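Local atomic coordinates of cell division control protein 73 (Saccharomyces cerevisiae, PDB entry 3V46), a protein that serves as a subunit of the PAF1 complex in RNA polymerase II transcription and histone modification, its C-terminal Ras-like domain promoting association with chromatin. Residues K13-I19 against R87-F92; N52-I57 against R69-N75; G117-A123 against V136-D142. All coordinates share one frame; numbering follows the deposited sequence. Where two conformers were deposited one is given.

Contact 1 of 3, residues K13-I19 against R87-F92; sequences KDPIILI and RVVAIF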
loop_
_atom_site.group_PDB
_atom_site.type_symbol
_atom_site.label_atom_id
_atom_site.label_comp_id
_atom_site.label_asym_id
_atom_site.label_seq_id
_atom_site.Cartn_x
_atom_site.Cartn_y
_atom_site.Cartn_z
ATOM N N LYS A 13 16.547 2.382 -7.761
ATOM C CA LYS A 13 15.959 1.060 -7.962
ATOM C C LYS A 13 14.453 1.191 -7.819
ATOM O O LYS A 13 13.971 2.207 -7.314
ATOM C CB LYS A 13 16.519 0.031 -6.976
ATOM C CG LYS A 13 18.000 -0.267 -7.175
ATOM C CD LYS A 13 18.284 -1.762 -7.101
ATOM C CE LYS A 13 19.774 -2.049 -7.241
ATOM N NZ LYS A 13 20.086 -3.506 -7.157
ATOM N N ASP A 14 13.699 0.192 -8.276
ATOM C CA ASP A 14 12.242 0.293 -8.215
ATOM C C ASP A 14 11.743 0.287 -6.774
ATOM O O ASP A 14 12.097 -0.585 -5.975
ATOM C CB ASP A 14 11.567 -0.827 -9.006
ATOM C CG ASP A 14 11.773 -0.693 -10.506
ATOM O OD1 ASP A 14 12.077 0.424 -10.981
ATOM O OD2 ASP A 14 11.611 -1.703 -11.218
ATOM N N PRO A 15 10.912 1.272 -6.429
ATOM C CA PRO A 15 10.361 1.276 -5.072
ATOM C C PRO A 15 9.367 0.133 -4.845
ATOM O O PRO A 15 8.758 -0.405 -5.780
ATOM C CB PRO A 15 9.662 2.635 -4.984
ATOM C CG PRO A 15 9.354 2.996 -6.392
ATOM C CD PRO A 15 10.452 2.419 -7.223
ATOM N N ILE A 16 9.189 -0.207 -3.576
ATOM C CA ILE A 16 8.387 -1.348 -3.188
ATOM C C ILE A 16 7.220 -0.922 -2.305
ATOM O O ILE A 16 7.374 -0.083 -1.414
ATOM C CB ILE A 16 9.247 -2.365 -2.422
ATOM C CG1 ILE A 16 10.413 -2.828 -3.310
ATOM C CG2 ILE A 16 8.413 -3.540 -1.969
ATOM C CD1 ILE A 16 11.489 -3.622 -2.584
ATOM N N ILE A 17 6.054 -1.505 -2.568
ATOM C CA ILE A 17 4.877 -1.341 -1.732
ATOM C C ILE A 17 4.545 -2.697 -1.140
ATOM O O ILE A 17 4.437 -3.686 -1.861
ATOM C CB ILE A 17 3.670 -0.823 -2.536
ATOM C CG1 ILE A 17 3.973 0.554 -3.143
ATOM C CG2 ILE A 17 2.442 -0.719 -1.633
ATOM C CD1 ILE A 17 2.863 1.136 -4.052
ATOM N N LEU A 18 4.405 -2.761 0.176
ATOM C CA LEU A 18 4.043 -4.016 0.830
ATOM C C LEU A 18 2.550 -4.045 1.086
ATOM O O LEU A 18 2.012 -3.142 1.710
ATOM C CB LEU A 18 4.764 -4.160 2.161
ATOM C CG LEU A 18 6.277 -4.090 2.137
ATOM C CD1 LEU A 18 6.823 -4.320 3.541
ATOM C CD2 LEU A 18 6.809 -5.120 1.181
ATOM N N ILE A 19 1.900 -5.107 0.625
ATOM C CA ILE A 19 0.470 -5.293 0.819
ATOM C C ILE A 19 0.197 -6.754 1.168
ATOM O O ILE A 19 -0.375 -7.508 0.374
ATOM C CB ILE A 19 -0.338 -4.816 -0.413
ATOM C CG1 ILE A 19 -1.841 -4.844 -0.111
ATOM C CG2 ILE A 19 0.013 -5.642 -1.660
ATOM C CD1 ILE A 19 -2.682 -4.109 -1.120
ATOM N N ARG A 87 14.048 0.369 0.108
ATOM C CA ARG A 87 13.246 0.636 -1.084
ATOM C C ARG A 87 11.752 0.648 -0.791
ATOM O O ARG A 87 10.957 0.995 -1.654
ATOM C CB ARG A 87 13.529 -0.417 -2.162
ATOM C CG ARG A 87 14.940 -0.339 -2.751
ATOM C CD ARG A 87 15.285 -1.583 -3.556
ATOM N NE ARG A 87 14.362 -1.816 -4.660
ATOM C CZ ARG A 87 14.363 -2.907 -5.417
ATOM N NH1 ARG A 87 15.255 -3.866 -5.203
ATOM N NH2 ARG A 87 13.481 -3.043 -6.392
ATOM N N VAL A 88 11.361 0.244 0.413
ATOM C CA VAL A 88 9.944 0.179 0.761
ATOM C C VAL A 88 9.439 1.596 1.016
ATOM O O VAL A 88 9.932 2.288 1.909
ATOM C CB VAL A 88 9.714 -0.726 1.989
ATOM C CG1 VAL A 88 8.267 -0.659 2.464
ATOM C CG2 VAL A 88 10.083 -2.163 1.665
ATOM N N VAL A 89 8.472 2.026 0.210
ATOM C CA VAL A 89 7.970 3.404 0.256
ATOM C C VAL A 89 6.550 3.497 0.805
ATOM O O VAL A 89 6.106 4.570 1.204
ATOM C CB VAL A 89 8.025 4.089 -1.132
ATOM C CG1 VAL A 89 9.461 4.191 -1.621
ATOM C CG2 VAL A 89 7.168 3.357 -2.146
ATOM N N ALA A 90 5.829 2.378 0.834
ATOM C CA ALA A 90 4.484 2.358 1.401
ATOM C C ALA A 90 4.161 0.970 1.890
ATOM O O ALA A 90 4.586 -0.029 1.297
ATOM C CB ALA A 90 3.457 2.813 0.372
ATOM N N ILE A 91 3.388 0.928 2.972
ATOM C CA ILE A 91 2.948 -0.308 3.589
ATOM C C ILE A 91 1.452 -0.208 3.841
ATOM O O ILE A 91 0.989 0.698 4.547
ATOM C CB ILE A 91 3.697 -0.562 4.913
ATOM C CG1 ILE A 91 5.214 -0.683 4.646
ATOM C CG2 ILE A 91 3.174 -1.824 5.602
ATOM C CD1 ILE A 91 6.053 -0.772 5.879
ATOM N N PHE A 92 0.693 -1.121 3.236
ATOM C CA PHE A 92 -0.714 -1.266 3.546
ATOM C C PHE A 92 -0.826 -2.206 4.726
ATOM O O PHE A 92 -0.218 -3.280 4.727
ATOM C CB PHE A 92 -1.488 -1.843 2.358
ATOM C CG PHE A 92 -1.673 -0.889 1.212
ATOM C CD1 PHE A 92 -0.661 -0.043 0.809
ATOM C CD2 PHE A 92 -2.858 -0.853 0.523
ATOM C CE1 PHE A 92 -0.845 0.826 -0.262
ATOM C CE2 PHE A 92 -3.036 0.008 -0.547
ATOM C CZ PHE A 92 -2.032 0.832 -0.944
#
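Two neighbouring parallel strands in the middle of the Ras-like sheet meet here, Ile16-Leu18 and Val88-Phe92. Ile16 pairs with Val88, but Ile17 pairs with Ala90, so Val89 is the extra residue of a beta bulge. Ile16 O takes the N-H of Val89 at 2.9 Å, and past the bulge Leu18 N bonds to Ala90 O and Phe92 N to Leu18 O.

Close to the bulge, Arg87 grips the chain side-on. Its NE and NH2 each lie 2.9 Å from Asp14 O, which sits in the guanidinium plane. NH2 comes in on a lone pair of that oxygen, whereas NE is tilted 30° from the carbonyl plane. A bend at chi3 (59°) turns the guanidinium back onto this carbonyl. Ile16 CD1 lies over one face of the guanidinium and Lys13 CB over the opposite one, both toward its rim.

Ile16 and Leu18 share a face with Val88 and Ile91. Leu18 CG meets Val88 CG1 at 4.0 Å, and CD1 runs alongside Ile91. On the other face Ile17 CG2 touches Ala90 CB and approaches Phe92 CE1 at 3.9 Å; helix 149-166 packs here through Leu160.

The strand pair is thus apolar on both faces. The cation of Arg87 is held at its end by a backbone oxygen, and both bonds to one acceptor should restrict turning of the guanidinium.

Contact 2 of 3, residues N52-I57 against R69-N75; sequences NGLVNI and RFIIVDN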
loop_
_atom_site.group_PDB
_atom_site.type_symbol
_atom_site.label_atom_id
_atom_site.label_comp_id
_atom_site.label_asym_id
_atom_site.label_seq_id
_atom_site.Cartn_x
_atom_site.Cartn_y
_atom_site.Cartn_z
ATOM N N ASN A 52 2.461 -15.754 -7.348
ATOM C CA ASN A 52 3.736 -15.340 -6.762
ATOM C C ASN A 52 3.616 -14.149 -5.794
ATOM O O ASN A 52 4.600 -13.713 -5.200
ATOM C CB ASN A 52 4.744 -15.004 -7.864
ATOM C CG ASN A 52 4.241 -13.935 -8.827
ATOM O OD1 ASN A 52 3.107 -13.456 -8.725
ATOM N ND2 ASN A 52 5.099 -13.550 -9.771
ATOM N N GLY A 53 2.411 -13.626 -5.645
ATOM C CA GLY A 53 2.176 -12.527 -4.719
ATOM C C GLY A 53 2.787 -11.206 -5.144
ATOM O O GLY A 53 2.974 -10.313 -4.325
ATOM N N LEU A 54 3.095 -11.073 -6.425
ATOM C CA LEU A 54 3.778 -9.893 -6.920
ATOM C C LEU A 54 3.034 -9.297 -8.097
ATOM O O LEU A 54 2.685 -10.007 -9.050
ATOM C CB LEU A 54 5.204 -10.265 -7.352
ATOM C CG LEU A 54 6.042 -9.212 -8.092
ATOM C CD1 LEU A 54 5.516 -8.918 -9.489
ATOM C CD2 LEU A 54 6.136 -7.952 -7.297
ATOM N N VAL A 55 2.797 -7.991 -8.038
ATOM C CA VAL A 55 2.337 -7.258 -9.199
ATOM C C VAL A 55 3.182 -6.020 -9.439
ATOM O O VAL A 55 3.822 -5.487 -8.542
ATOM C CB VAL A 55 0.859 -6.867 -9.119
ATOM C CG1 VAL A 55 -0.002 -8.101 -8.925
ATOM C CG2 VAL A 55 0.632 -5.880 -8.020
ATOM N N ASN A 56 3.207 -5.587 -10.687
ATOM C CA ASN A 56 3.932 -4.399 -11.060
ATOM C C ASN A 56 2.963 -3.345 -11.552
ATOM O O ASN A 56 1.996 -3.660 -12.244
ATOM C CB ASN A 56 4.928 -4.732 -12.168
ATOM C CG ASN A 56 5.917 -5.789 -11.752
ATOM O OD1 ASN A 56 6.919 -5.495 -11.101
ATOM N ND2 ASN A 56 5.632 -7.035 -12.109
ATOM N N ILE A 57 3.227 -2.095 -11.187
ATOM C CA ILE A 57 2.450 -0.964 -11.666
ATOM C C ILE A 57 3.404 0.163 -12.015
ATOM O O ILE A 57 4.260 0.530 -11.208
ATOM C CB ILE A 57 1.445 -0.465 -10.592
ATOM C CG1 ILE A 57 0.346 -1.502 -10.347
ATOM C CG2 ILE A 57 0.807 0.850 -11.021
ATOM C CD1 ILE A 57 -0.706 -1.049 -9.326
ATOM N N ARG A 69 8.246 2.690 -11.558
ATOM C CA ARG A 69 7.726 1.338 -11.589
ATOM C C ARG A 69 7.765 0.790 -10.184
ATOM O O ARG A 69 8.827 0.704 -9.566
ATOM C CB ARG A 69 8.556 0.448 -12.508
ATOM C CG ARG A 69 8.508 0.839 -13.981
ATOM C CD ARG A 69 9.286 -0.148 -14.842
ATOM N NE ARG A 69 9.288 0.256 -16.242
ATOM C CZ ARG A 69 10.002 -0.339 -17.195
ATOM N NH1 ARG A 69 10.780 -1.369 -16.896
ATOM N NH2 ARG A 69 9.941 0.101 -18.446
ATOM N N PHE A 70 6.589 0.458 -9.671
ATOM C CA PHE A 70 6.451 -0.136 -8.351
ATOM C C PHE A 70 6.424 -1.645 -8.386
ATOM O O PHE A 70 5.794 -2.253 -9.247
ATOM C CB PHE A 70 5.164 0.351 -7.678
ATOM C CG PHE A 70 5.137 1.821 -7.424
ATOM C CD1 PHE A 70 5.671 2.347 -6.256
ATOM C CD2 PHE A 70 4.578 2.689 -8.352
ATOM C CE1 PHE A 70 5.654 3.712 -6.018
ATOM C CE2 PHE A 70 4.556 4.048 -8.116
ATOM C CZ PHE A 70 5.095 4.560 -6.951
ATOM N N ILE A 71 7.109 -2.235 -7.419
ATOM C CA ILE A 71 6.985 -3.648 -7.125
ATOM C C ILE A 71 6.052 -3.750 -5.929
ATOM O O ILE A 71 6.331 -3.190 -4.876
ATOM C CB ILE A 71 8.352 -4.233 -6.771
ATOM C CG1 ILE A 71 9.304 -4.087 -7.969
ATOM C CG2 ILE A 71 8.224 -5.687 -6.362
ATOM C CD1 ILE A 71 10.742 -4.325 -7.615
ATOM N N ILE A 72 4.941 -4.452 -6.094
ATOM C CA ILE A 72 3.912 -4.540 -5.057
ATOM C C ILE A 72 3.802 -5.999 -4.655
ATOM O O ILE A 72 3.483 -6.854 -5.471
ATOM C CB ILE A 72 2.567 -4.022 -5.577
ATOM C CG1 ILE A 72 2.743 -2.603 -6.134
ATOM C CG2 ILE A 72 1.511 -4.066 -4.462
ATOM C CD1 ILE A 72 1.496 -1.991 -6.721
ATOM N N VAL A 73 4.125 -6.293 -3.405
ATOM C CA VAL A 73 4.252 -7.674 -2.975
ATOM C C VAL A 73 3.472 -7.938 -1.713
ATOM O O VAL A 73 3.366 -7.065 -0.854
ATOM C CB VAL A 73 5.723 -8.078 -2.756
ATOM C CG1 VAL A 73 6.420 -8.245 -4.080
ATOM C CG2 VAL A 73 6.463 -7.067 -1.881
ATOM N N ASP A 74 2.974 -9.169 -1.581
ATOM C CA ASP A 74 2.195 -9.571 -0.405
ATOM C C ASP A 74 3.012 -10.364 0.602
ATOM O O ASP A 74 2.462 -10.940 1.535
ATOM C CB ASP A 74 0.927 -10.343 -0.802
ATOM C CG ASP A 74 1.200 -11.757 -1.320
ATOM O OD1 ASP A 74 2.361 -12.193 -1.366
ATOM O OD2 ASP A 74 0.221 -12.453 -1.675
ATOM N N ASN A 75 4.330 -10.353 0.425
ATOM C CA ASN A 75 5.237 -11.154 1.231
ATOM C C ASN A 75 6.621 -10.518 1.197
ATOM O O ASN A 75 6.850 -9.558 0.475
ATOM C CB ASN A 75 5.319 -12.569 0.664
ATOM C CG ASN A 75 5.974 -12.595 -0.700
ATOM O OD1 ASN A 75 7.189 -12.771 -0.818
ATOM N ND2 ASN A 75 5.188 -12.366 -1.735
HETATM O O HOH W 1 6.557 -12.139 -4.480
HETATM O O HOH W 2 7.366 -2.820 -11.700
#
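This is an antiparallel hairpin contact at one edge of the sheet. Strand 54-59 is an outermost strand, and strand 68-73 joins it to strand 16-18. Val55 and Ile72 form a hydrogen-bonded pair: Val55 N to Ile72 O and Ile72 N to Val55 O are both 2.9 Å. Ile57 and Phe70 form the next such pair. Beyond the strand Asp74 N bonds to Gly53 O.

On the inward face Val55 CG2 meets Ile72 CB at 3.6 Å. The extended Ile72 chain (chi2 178°) carries CD1 to Ile57 CD1, 3.5 Å away. Helix 32-38 touches Val55 and Ile57, and Phe70 packs on Leu160 and Leu164 of helix 149-166.

On the other face Leu54 lies against Ile71 and Val73, its CD2 so close to both that its exact placing is doubtful. A water donates to both Asn56 OD1 and Phe70 O. Another joins Asn52 O to Asn75 ND2. That amide nitrogen also bonds to Asp74 OD1 at 2.9 Å, nearly straight (173°). Gly53 has a positive phi, and a CB there would run into Asp74 OD1.

Aliphatic groups thus meet on both faces; water and amides add to them on the face of Asn56 and at the open end of the hairpin.

Contact 3 of 3, residues G117-A123 against V136-D142; sequences GYYFHFA and VEKVELD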
loop_
_atom_site.group_PDB
_atom_site.type_symbol
_atom_site.label_atom_id
_atom_site.label_comp_id
_atom_site.label_asym_id
_atom_site.label_seq_id
_atom_site.Cartn_x
_atom_site.Cartn_y
_atom_site.Cartn_z
ATOM N N GLY A 117 2.577 4.488 5.973
ATOM C CA GLY A 117 1.575 3.465 6.187
ATOM C C GLY A 117 0.168 3.913 5.818
ATOM O O GLY A 117 -0.186 5.090 5.953
ATOM N N TYR A 118 -0.626 2.950 5.358
ATOM C CA TYR A 118 -2.029 3.154 5.013
ATOM C C TYR A 118 -2.864 2.063 5.655
ATOM O O TYR A 118 -2.412 0.924 5.795
ATOM C CB TYR A 118 -2.246 3.083 3.494
ATOM C CG TYR A 118 -1.566 4.180 2.720
ATOM C CD1 TYR A 118 -0.272 4.020 2.246
ATOM C CD2 TYR A 118 -2.208 5.380 2.471
ATOM C CE1 TYR A 118 0.352 5.001 1.543
ATOM C CE2 TYR A 118 -1.578 6.387 1.755
ATOM C CZ TYR A 118 -0.297 6.181 1.295
ATOM O OH TYR A 118 0.352 7.167 0.590
ATOM N N TYR A 119 -4.080 2.424 6.052
ATOM C CA TYR A 119 -5.060 1.470 6.531
ATOM C C TYR A 119 -6.377 1.752 5.804
ATOM O O TYR A 119 -7.023 2.763 6.046
ATOM C CB TYR A 119 -5.261 1.574 8.048
ATOM C CG TYR A 119 -6.304 0.616 8.570
ATOM C CD1 TYR A 119 -6.015 -0.732 8.740
ATOM C CD2 TYR A 119 -7.579 1.057 8.897
ATOM C CE1 TYR A 119 -6.957 -1.616 9.206
ATOM C CE2 TYR A 119 -8.531 0.181 9.378
ATOM C CZ TYR A 119 -8.216 -1.154 9.525
ATOM O OH TYR A 119 -9.152 -2.031 10.010
ATOM N N PHE A 120 -6.759 0.860 4.904
ATOM C CA PHE A 120 -7.996 1.002 4.144
ATOM C C PHE A 120 -9.104 0.196 4.806
ATOM O O PHE A 120 -8.888 -0.937 5.259
ATOM C CB PHE A 120 -7.809 0.498 2.702
ATOM C CG PHE A 120 -7.087 1.460 1.800
ATOM C CD1 PHE A 120 -5.703 1.549 1.819
ATOM C CD2 PHE A 120 -7.795 2.259 0.916
ATOM C CE1 PHE A 120 -5.045 2.424 0.973
ATOM C CE2 PHE A 120 -7.141 3.126 0.063
ATOM C CZ PHE A 120 -5.768 3.217 0.100
ATOM N N HIS A 121 -10.294 0.782 4.864
ATOM C CA HIS A 121 -11.440 0.093 5.432
ATOM C C HIS A 121 -12.735 0.662 4.868
ATOM O O HIS A 121 -12.741 1.715 4.228
ATOM C CB HIS A 121 -11.436 0.217 6.954
ATOM C CG HIS A 121 -11.641 1.616 7.436
ATOM N ND1 HIS A 121 -12.839 2.055 7.959
ATOM C CD2 HIS A 121 -10.805 2.680 7.464
ATOM C CE1 HIS A 121 -12.730 3.329 8.289
ATOM N NE2 HIS A 121 -11.508 3.733 7.996
ATOM N N PHE A 122 -13.825 -0.054 5.074
ATOM C CA PHE A 122 -15.115 0.415 4.597
ATOM C C PHE A 122 -15.708 1.427 5.547
ATOM O O PHE A 122 -15.618 1.283 6.770
ATOM C CB PHE A 122 -16.092 -0.742 4.424
ATOM C CG PHE A 122 -15.816 -1.588 3.215
ATOM C CD1 PHE A 122 -15.652 -1.002 1.973
ATOM C CD2 PHE A 122 -15.725 -2.959 3.322
ATOM C CE1 PHE A 122 -15.400 -1.773 0.856
ATOM C CE2 PHE A 122 -15.471 -3.740 2.208
ATOM C CZ PHE A 122 -15.308 -3.146 0.975
ATOM N N ALA A 123 -16.319 2.451 4.965
ATOM C CA ALA A 123 -17.096 3.416 5.714
ATOM C C ALA A 123 -18.112 2.654 6.553
ATOM O O ALA A 123 -18.816 1.782 6.042
ATOM C CB ALA A 123 -17.795 4.350 4.761
ATOM N N VAL A 136 -0.443 5.894 10.665
ATOM C CA VAL A 136 -0.842 5.478 9.329
ATOM C C VAL A 136 -2.048 6.299 8.871
ATOM O O VAL A 136 -2.848 6.785 9.679
ATOM C CB VAL A 136 -1.177 3.950 9.252
ATOM C CG1 VAL A 136 0.015 3.115 9.711
ATOM C CG2 VAL A 136 -2.437 3.612 10.037
ATOM N N GLU A 137 -2.170 6.462 7.562
ATOM C CA GLU A 137 -3.281 7.193 7.004
ATOM C C GLU A 137 -4.457 6.241 6.847
ATOM O O GLU A 137 -4.325 5.201 6.220
ATOM C CB GLU A 137 -2.872 7.791 5.663
ATOM C CG GLU A 137 -3.947 8.575 4.980
ATOM C CD GLU A 137 -3.403 9.454 3.876
ATOM O OE1 GLU A 137 -4.179 9.777 2.970
ATOM O OE2 GLU A 137 -2.210 9.820 3.903
ATOM N N LYS A 138 -5.589 6.577 7.456
ATOM C CA LYS A 138 -6.793 5.767 7.354
ATOM C C LYS A 138 -7.629 6.273 6.187
ATOM O O LYS A 138 -7.978 7.459 6.126
ATOM C CB LYS A 138 -7.615 5.852 8.644
ATOM C CG LYS A 138 -6.955 5.237 9.877
ATOM C CD LYS A 138 -5.960 6.172 10.552
ATOM C CE LYS A 138 -5.274 5.473 11.720
ATOM N NZ LYS A 138 -4.174 6.262 12.316
ATOM N N VAL A 139 -7.979 5.369 5.275
ATOM C CA VAL A 139 -8.688 5.730 4.060
ATOM C C VAL A 139 -9.964 4.897 3.944
ATOM O O VAL A 139 -9.917 3.666 4.017
ATOM C CB VAL A 139 -7.793 5.496 2.826
ATOM C CG1 VAL A 139 -8.514 5.913 1.556
ATOM C CG2 VAL A 139 -6.483 6.252 2.974
ATOM N N GLU A 140 -11.099 5.573 3.771
ATOM C CA GLU A 140 -12.398 4.907 3.697
ATOM C C GLU A 140 -12.870 4.710 2.262
ATOM O O GLU A 140 -12.683 5.577 1.405
ATOM C CB GLU A 140 -13.457 5.700 4.475
ATOM C CG GLU A 140 -13.322 5.570 5.983
ATOM C CD GLU A 140 -14.408 6.307 6.760
ATOM O OE1 GLU A 140 -14.232 6.486 7.982
ATOM O OE2 GLU A 140 -15.427 6.700 6.161
ATOM N N LEU A 141 -13.467 3.550 2.017
ATOM C CA LEU A 141 -14.173 3.265 0.771
ATOM C C LEU A 141 -15.623 2.943 1.113
ATOM O O LEU A 141 -15.894 2.342 2.156
ATOM C CB LEU A 141 -13.552 2.064 0.045
ATOM C CG LEU A 141 -12.121 2.214 -0.444
ATOM C CD1 LEU A 141 -11.656 0.902 -1.052
ATOM C CD2 LEU A 141 -12.019 3.341 -1.451
ATOM N N ASP A 142 -16.552 3.342 0.248
ATOM C CA ASP A 142 -17.956 2.975 0.421
ATOM C C ASP A 142 -18.110 1.483 0.146
ATOM O O ASP A 142 -17.522 0.957 -0.787
ATOM C CB ASP A 142 -18.855 3.749 -0.549
ATOM C CG ASP A 142 -19.047 5.212 -0.164
ATOM O OD1 ASP A 142 -18.849 5.580 1.018
ATOM O OD2 ASP A 142 -19.436 5.994 -1.061
#
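Phe120 and Val139 lie side by side and point the same way, with Val139 CB over one face of the ring. The CB is 3.9 Å from the ring centroid, 21° off the normal, a CH-pi contact. Val139 CG1 reaches Phe120 CE2 at 3.4 Å.

On the same face Tyr118 runs alongside Glu137. Their polar ends look elsewhere: Tyr118 OH bonds to Ser159, and Glu137 bonds to Tyr155 and Lys116. Phe122 turns its ring edge to Leu141 O, 3.4 Å from Phe122 CD1.

On the reverse face His121 and Glu140 cross at an angle. Ring and carboxylate planes are 74° apart, and Glu140 CG is the atom that touches, 3.3 Å from both CE1 and NE2 of His121. The imidazole stands between the backbone N and the carbonyl carbon (chi1 66°), which lays it across towards Glu140. Its ND1 makes a weak bond to Phe122 O and another weak one to Asp125 O. With an alanine in place of His121, Glu140 CG would probably lose its imidazole cover and Phe122 O its weak bond from ND1.

Between the two faces run the parallel-strand bonds, from Glu137 N to Gly117 O (2.9 Å) through to Ala123 N and Leu141 O (2.8 Å).

The two strands belong to a beta-alpha-beta unit with helix 129-133. Strand 136-141 is the outermost on that side, and strand 116-122 borders 88-92. Helix 149-166 packs against Tyr118, Phe120, Val139 and Leu141; Phe35 of helix 32-38 touches Phe120 and Leu141.

In the fold
All three contacts belong to one six-stranded mixed sheet. Contact 1 lies in its buried middle. Contacts 2 and 3 are partly buried and include its two outermost strands, on opposite sides of the chain's centre. Strand 68-73 of contact 2 borders strand 16-18, where Ile17 N lies 2.9 Å from Ile71 O. Strand 88-92 borders strand 116-122 of contact 3, with Ile91 O 2.9 Å from Tyr118 N. Contacts 2 and 3 stay about 9 Å apart at their nearest atoms. Helix 149-166 packs against all three. Contact 1 is mainly aliphatic, with one arginine on a backbone oxygen; the more polar edges bring waters and amides in contact 2, rings and a histidine-glutamate pair in contact 3.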